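Local coordinates for protein NAD-dependent formate dehydrogenase gamma subunit (Cupriavidus necator, PDB 6VW7) that carries a [2Fe-2S] cluster in a thioredoxin-like domain as the gamma subunit of an NAD-dependent formate dehydrogenase, where it probably takes part in electron transfer, at residues A[29-34]-A[51-56]; A[127-132]-A[142-147]. One frame throughout, in Å; residues are numbered along the deposited sequence.

Interaction 1. Residues A[29-34]-A[51-56]; sequences GALLPI and PVIARA
Leu31 and Ile53 mark the closest approach of two backbones, their CA atoms 7.8 Å apart, where the first turn of helix 31-42 comes up against helix 50-57. Both helices belong to the helical bundle at the N-terminal end of this complex I 24 kDa-type subunit, and the seam between them is purely apolar, with no hydrogen bond crossing it. Ile53 stands in the middle: its CB bond is directed at the opposite helix, and its two branches divide the work. The methyl CG2 meets CD1 of Leu31 at 3.4 Å, tighter than an ordinary carbon contact, and the two side chains cross there nearly perpendicularly. The CB bond of Leu31 is aimed past Ile53 rather than at it, but CG swung anti to the backbone N (chi1 -177°) brings the end of the side chain, CD1, in against Ile53. Leucine suits this place because its branch at CG carries the methyl further from the backbone. The CB bond of Ile34, about one turn further on, is directed at helix 50-57, and its side chain runs antiparallel to that of Ile53. Branching at CB suits Ile53, which offers a methyl to Leu31 and a longer arm to Ile34. Other helices close over the group: Val21 of helix 14-24 touches both isoleucines, while helix 61-70 brings Val67 to Leu31 and Val64 to Ile53. Leu31 also packs on Gly284 of the neighbouring beta subunit. On the Ile34 side the fit is easier, CG2 of Ile34 resting 4.1 Å from CG1 of Ile53.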
loop_
_atom_site.group_PDB
_atom_site.type_symbol
_atom_site.label_atom_id
_atom_site.label_comp_id
_atom_site.label_asym_id
_atom_site.label_seq_id
_atom_site.Cartn_x
_atom_site.Cartn_y
_atom_site.Cartn_z
ATOM N N GLY A 29 18.796 10.779 10.426
ATOM C CA GLY A 29 17.453 10.568 10.940
ATOM C C GLY A 29 17.306 9.250 11.683
ATOM O O GLY A 29 16.350 8.504 11.472
ATOM N N ALA A 30 18.226 8.991 12.616
ATOM C CA ALA A 30 18.322 7.694 13.274
ATOM C C ALA A 30 17.187 7.398 14.252
ATOM O O ALA A 30 17.041 6.239 14.635
ATOM C CB ALA A 30 19.660 7.615 14.035
ATOM N N LEU A 31 16.391 8.390 14.671
ATOM C CA LEU A 31 15.493 8.172 15.807
ATOM C C LEU A 31 14.484 7.054 15.536
ATOM O O LEU A 31 14.322 6.154 16.368
ATOM C CB LEU A 31 14.779 9.463 16.203
ATOM C CG LEU A 31 13.873 9.339 17.431
ATOM C CD1 LEU A 31 14.583 8.587 18.553
ATOM C CD2 LEU A 31 13.431 10.720 17.925
ATOM N N LEU A 32 13.759 7.112 14.401
ATOM C CA LEU A 32 12.779 6.059 14.118
ATOM C C LEU A 32 13.411 4.679 13.940
ATOM O O LEU A 32 12.825 3.703 14.437
ATOM C CB LEU A 32 11.915 6.417 12.895
ATOM C CG LEU A 32 10.567 7.048 13.256
ATOM C CD1 LEU A 32 10.795 8.445 13.776
ATOM C CD2 LEU A 32 9.557 7.077 12.074
ATOM N N PRO A 33 14.515 4.499 13.184
ATOM C CA PRO A 33 15.169 3.171 13.182
ATOM C C PRO A 33 15.564 2.708 14.571
ATOM O O PRO A 33 15.493 1.507 14.872
ATOM C CB PRO A 33 16.390 3.379 12.277
ATOM C CG PRO A 33 15.896 4.461 11.282
ATOM C CD PRO A 33 15.086 5.393 12.151
ATOM N N ILE A 34 15.997 3.631 15.433
ATOM C CA ILE A 34 16.354 3.249 16.799
ATOM C C ILE A 34 15.116 2.782 17.553
ATOM O O ILE A 34 15.121 1.728 18.198
ATOM C CB ILE A 34 17.044 4.422 17.523
ATOM C CG1 ILE A 34 18.465 4.608 17.000
ATOM C CG2 ILE A 34 17.030 4.217 19.039
ATOM C CD1 ILE A 34 19.181 5.839 17.561
ATOM N N PRO A 51 16.436 8.980 27.913
ATOM C CA PRO A 51 17.680 9.741 28.124
ATOM C C PRO A 51 18.850 9.198 27.327
ATOM O O PRO A 51 19.701 9.973 26.875
ATOM C CB PRO A 51 17.908 9.630 29.641
ATOM C CG PRO A 51 16.549 9.368 30.202
ATOM C CD PRO A 51 15.889 8.487 29.191
ATOM N N VAL A 52 18.921 7.878 27.148
ATOM C CA VAL A 52 20.018 7.294 26.385
ATOM C C VAL A 52 19.922 7.711 24.922
ATOM O O VAL A 52 20.912 8.125 24.304
ATOM C CB VAL A 52 20.007 5.762 26.536
ATOM C CG1 VAL A 52 21.095 5.120 25.674
ATOM C CG2 VAL A 52 20.139 5.388 27.998
ATOM N N ILE A 53 18.725 7.608 24.352
ATOM C CA ILE A 53 18.522 8.031 22.970
ATOM C C ILE A 53 18.830 9.518 22.827
ATOM O O ILE A 53 19.606 9.924 21.955
ATOM C CB ILE A 53 17.083 7.714 22.529
ATOM C CG1 ILE A 53 16.829 6.206 22.580
ATOM C CG2 ILE A 53 16.774 8.336 21.156
ATOM C CD1 ILE A 53 15.355 5.845 22.690
ATOM N N ALA A 54 18.272 10.336 23.725
ATOM C CA ALA A 54 18.423 11.787 23.630
ATOM C C ALA A 54 19.890 12.190 23.606
ATOM O O ALA A 54 20.316 12.962 22.739
ATOM C CB ALA A 54 17.697 12.468 24.791
ATOM N N ARG A 55 20.684 11.663 24.554
ATOM C CA ARG A 55 22.100 12.002 24.618
ATOM C C ARG A 55 22.832 11.606 23.340
ATOM O O ARG A 55 23.663 12.366 22.832
ATOM C CB ARG A 55 22.745 11.334 25.837
ATOM C CG ARG A 55 24.254 11.400 25.856
ATOM C CD ARG A 55 24.797 11.147 27.261
ATOM N NE ARG A 55 26.234 10.874 27.245
ATOM C CZ ARG A 55 27.038 11.027 28.292
ATOM N NH1 ARG A 55 26.550 11.466 29.446
ATOM N NH2 ARG A 55 28.332 10.748 28.185
ATOM N N ALA A 56 22.574 10.402 22.827
ATOM C CA ALA A 56 23.339 9.938 21.674
ATOM C C ALA A 56 23.018 10.734 20.409
ATOM O O ALA A 56 23.904 10.935 19.570
ATOM C CB ALA A 56 23.085 8.459 21.438
#

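Interaction 2. Residues A[127-132]-A[142-147]. With FES (Fe2/s2 (inorganic) cluster), chain E.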
loop_
_atom_site.group_PDB
_atom_site.type_symbol
_atom_site.label_atom_id
_atom_site.label_comp_id
_atom_site.label_asym_id
_atom_site.label_seq_id
_atom_site.Cartn_x
_atom_site.Cartn_y
_atom_site.Cartn_z
ATOM N N TYR A 127 -5.460 0.620 10.192
ATOM C CA TYR A 127 -6.181 1.334 9.139
ATOM C C TYR A 127 -5.575 0.952 7.789
ATOM O O TYR A 127 -4.700 1.635 7.249
ATOM C CB TYR A 127 -6.161 2.856 9.428
ATOM C CG TYR A 127 -6.892 3.104 10.738
ATOM C CD1 TYR A 127 -8.282 3.104 10.788
ATOM C CD2 TYR A 127 -6.194 3.237 11.934
ATOM C CE1 TYR A 127 -8.960 3.269 11.996
ATOM C CE2 TYR A 127 -6.862 3.419 13.143
ATOM C CZ TYR A 127 -8.234 3.427 13.168
ATOM O OH TYR A 127 -8.882 3.596 14.377
ATOM N N CYS A 128 -6.050 -0.186 7.271
ATOM C CA CYS A 128 -5.667 -0.830 6.012
ATOM C C CYS A 128 -4.360 -1.615 6.124
ATOM O O CYS A 128 -3.313 -1.088 6.518
ATOM C CB CYS A 128 -5.578 0.187 4.870
ATOM S SG CYS A 128 -5.379 -0.587 3.272
ATOM N N LEU A 129 -4.426 -2.893 5.766
ATOM C CA LEU A 129 -3.255 -3.754 5.677
ATOM C C LEU A 129 -2.837 -4.013 4.237
ATOM O O LEU A 129 -2.012 -4.902 3.989
ATOM C CB LEU A 129 -3.527 -5.078 6.385
ATOM C CG LEU A 129 -3.726 -4.931 7.898
ATOM C CD1 LEU A 129 -4.455 -6.147 8.504
ATOM C CD2 LEU A 129 -2.366 -4.722 8.556
ATOM N N GLY A 130 -3.390 -3.259 3.279
ATOM C CA GLY A 130 -3.146 -3.563 1.886
ATOM C C GLY A 130 -3.717 -4.900 1.464
ATOM O O GLY A 130 -3.272 -5.472 0.472
ATOM N N GLN A 131 -4.715 -5.400 2.194
ATOM C CA GLN A 131 -5.420 -6.636 1.890
ATOM C C GLN A 131 -6.862 -6.353 1.471
ATOM O O GLN A 131 -7.761 -7.154 1.741
ATOM C CB GLN A 131 -5.403 -7.563 3.105
ATOM C CG GLN A 131 -3.989 -7.796 3.728
ATOM C CD GLN A 131 -2.980 -8.219 2.704
ATOM O OE1 GLN A 131 -3.250 -9.087 1.879
ATOM N NE2 GLN A 131 -1.802 -7.589 2.731
ATOM N N CYS A 132 -7.074 -5.202 0.831
ATOM C CA CYS A 132 -8.396 -4.586 0.707
ATOM C C CYS A 132 -9.368 -5.377 -0.166
ATOM O O CYS A 132 -10.575 -5.098 -0.132
ATOM C CB CYS A 132 -8.255 -3.183 0.142
ATOM S SG CYS A 132 -6.865 -2.263 0.831
ATOM N N GLU A 142 3.002 -10.758 12.460
ATOM C CA GLU A 142 3.120 -10.457 11.042
ATOM C C GLU A 142 2.373 -11.470 10.184
ATOM O O GLU A 142 2.587 -11.518 8.966
ATOM C CB GLU A 142 4.603 -10.350 10.652
ATOM C CG GLU A 142 5.296 -9.204 11.422
ATOM C CD GLU A 142 6.786 -9.013 11.117
ATOM O OE1 GLU A 142 7.411 -9.889 10.475
ATOM O OE2 GLU A 142 7.317 -7.942 11.501
ATOM N N GLN A 143 1.499 -12.278 10.782
ATOM C CA GLN A 143 0.711 -13.255 10.038
ATOM C C GLN A 143 -0.645 -12.658 9.654
ATOM O O GLN A 143 -1.425 -12.261 10.528
ATOM C CB GLN A 143 0.519 -14.530 10.853
ATOM C CG GLN A 143 1.840 -15.268 11.255
ATOM C CD GLN A 143 3.068 -14.878 10.405
ATOM O OE1 GLN A 143 3.167 -15.221 9.223
ATOM N NE2 GLN A 143 4.008 -14.161 11.022
ATOM N N LEU A 144 -0.947 -12.645 8.360
ATOM C CA LEU A 144 -2.192 -12.065 7.866
ATOM C C LEU A 144 -3.288 -13.114 7.743
ATOM O O LEU A 144 -3.025 -14.301 7.516
ATOM C CB LEU A 144 -1.980 -11.414 6.507
ATOM C CG LEU A 144 -1.153 -10.151 6.628
ATOM C CD1 LEU A 144 -0.428 -9.835 5.296
ATOM C CD2 LEU A 144 -2.060 -9.023 7.092
ATOM N N HIS A 145 -4.531 -12.658 7.901
ATOM C CA HIS A 145 -5.702 -13.503 7.725
ATOM C C HIS A 145 -6.726 -12.687 6.963
ATOM O O HIS A 145 -6.941 -11.520 7.287
ATOM C CB HIS A 145 -6.264 -13.977 9.075
ATOM C CG HIS A 145 -5.280 -14.769 9.884
ATOM N ND1 HIS A 145 -5.121 -16.130 9.733
ATOM C CD2 HIS A 145 -4.392 -14.388 10.834
ATOM C CE1 HIS A 145 -4.179 -16.555 10.557
ATOM N NE2 HIS A 145 -3.717 -15.518 11.233
ATOM N N GLY A 146 -7.309 -13.283 5.923
ATOM C CA GLY A 146 -8.313 -12.640 5.109
ATOM C C GLY A 146 -9.662 -13.314 5.290
ATOM O O GLY A 146 -9.767 -14.424 5.814
ATOM N N TYR A 147 -10.702 -12.615 4.818
ATOM C CA TYR A 147 -12.088 -13.092 4.850
ATOM C C TYR A 147 -12.527 -13.438 6.270
ATOM O O TYR A 147 -13.170 -14.461 6.502
ATOM C CB TYR A 147 -12.307 -14.302 3.935
ATOM C CG TYR A 147 -11.922 -14.125 2.479
ATOM C CD1 TYR A 147 -12.370 -13.043 1.739
ATOM C CD2 TYR A 147 -11.171 -15.091 1.825
ATOM C CE1 TYR A 147 -12.021 -12.900 0.395
ATOM C CE2 TYR A 147 -10.827 -14.954 0.491
ATOM C CZ TYR A 147 -11.251 -13.864 -0.216
ATOM O OH TYR A 147 -10.902 -13.754 -1.546
HETATM FE FE1 FES E . -8.738 -3.267 5.362
HETATM FE FE2 FES E . -7.332 -2.299 3.273
HETATM S S1 FES E . -6.970 -4.203 4.388
HETATM S S2 FES E . -9.244 -1.516 4.162
#
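The [2Fe-2S] pocket is bounded here by the loop 127-132, and Leu144 of strand 143-145 packs against the side of that loop through Leu129 and Gln131. CD2 of Leu144 lies 4.0 Å from CD1 of Leu129, the two leucines running antiparallel alongside each other, and also meets CG of Gln131. CD1 of Leu144 lies against the amide end, 3.7 Å from NE2 of Gln131, whose side chain is roughly perpendicular to Leu144. Leucine suits both places, its apolar branches filling the buried seam between loop and strand, where Met139 of strand 138-140 touches both. Gln131 can present its flank in this way because its chain is bent at chi2 (-52°), which folds the amide back over its own loop. There NE2 donates to the carbonyl O of Leu129 at 3.0 Å, approaching from above the carbonyl plane. The buried amide has further partners in the beta subunit: OE1 bonds to Thr14 and NE2 to Ser13 of that neighbouring chain. In this thioredoxin-like ferredoxin fold, strand 143-145 is an edge strand of the sheet within the chain, and the loop follows strand 121-126 and carries two of the cluster cysteines. Cys128 SG binds the iron FE2 at 2.6 Å and Cys132 SG binds the same iron at 2.5 Å. Gly130, at positive phi, lets the chain turn tightly between them, and its N donates to Cys128 SG (3.3 Å, N-H...S angle 159°), a bond that would probably draw some negative charge off the thiolate. The backbone N of Leu129 lies 3.2 Å from the bridging sulfide S1.

Overall arrangement
Interaction 1 comes first along the chain and is complete before interaction 2 begins; their centres lie 31 Å apart on opposite sides of the chain's centre, with about 13 Å between nearest atoms. The first joins helices 31-42 and 50-57 in the all-helical N-terminal part, whereas the second ties the cluster loop after strand 121-126 to edge strand 143-145 of the mixed sheet. They therefore share no helix or strand. What they have in common is the beta subunit, which packs on residues of each: the partner chain touches the gamma subunit both at its helical bundle and beside its iron-sulfur cluster.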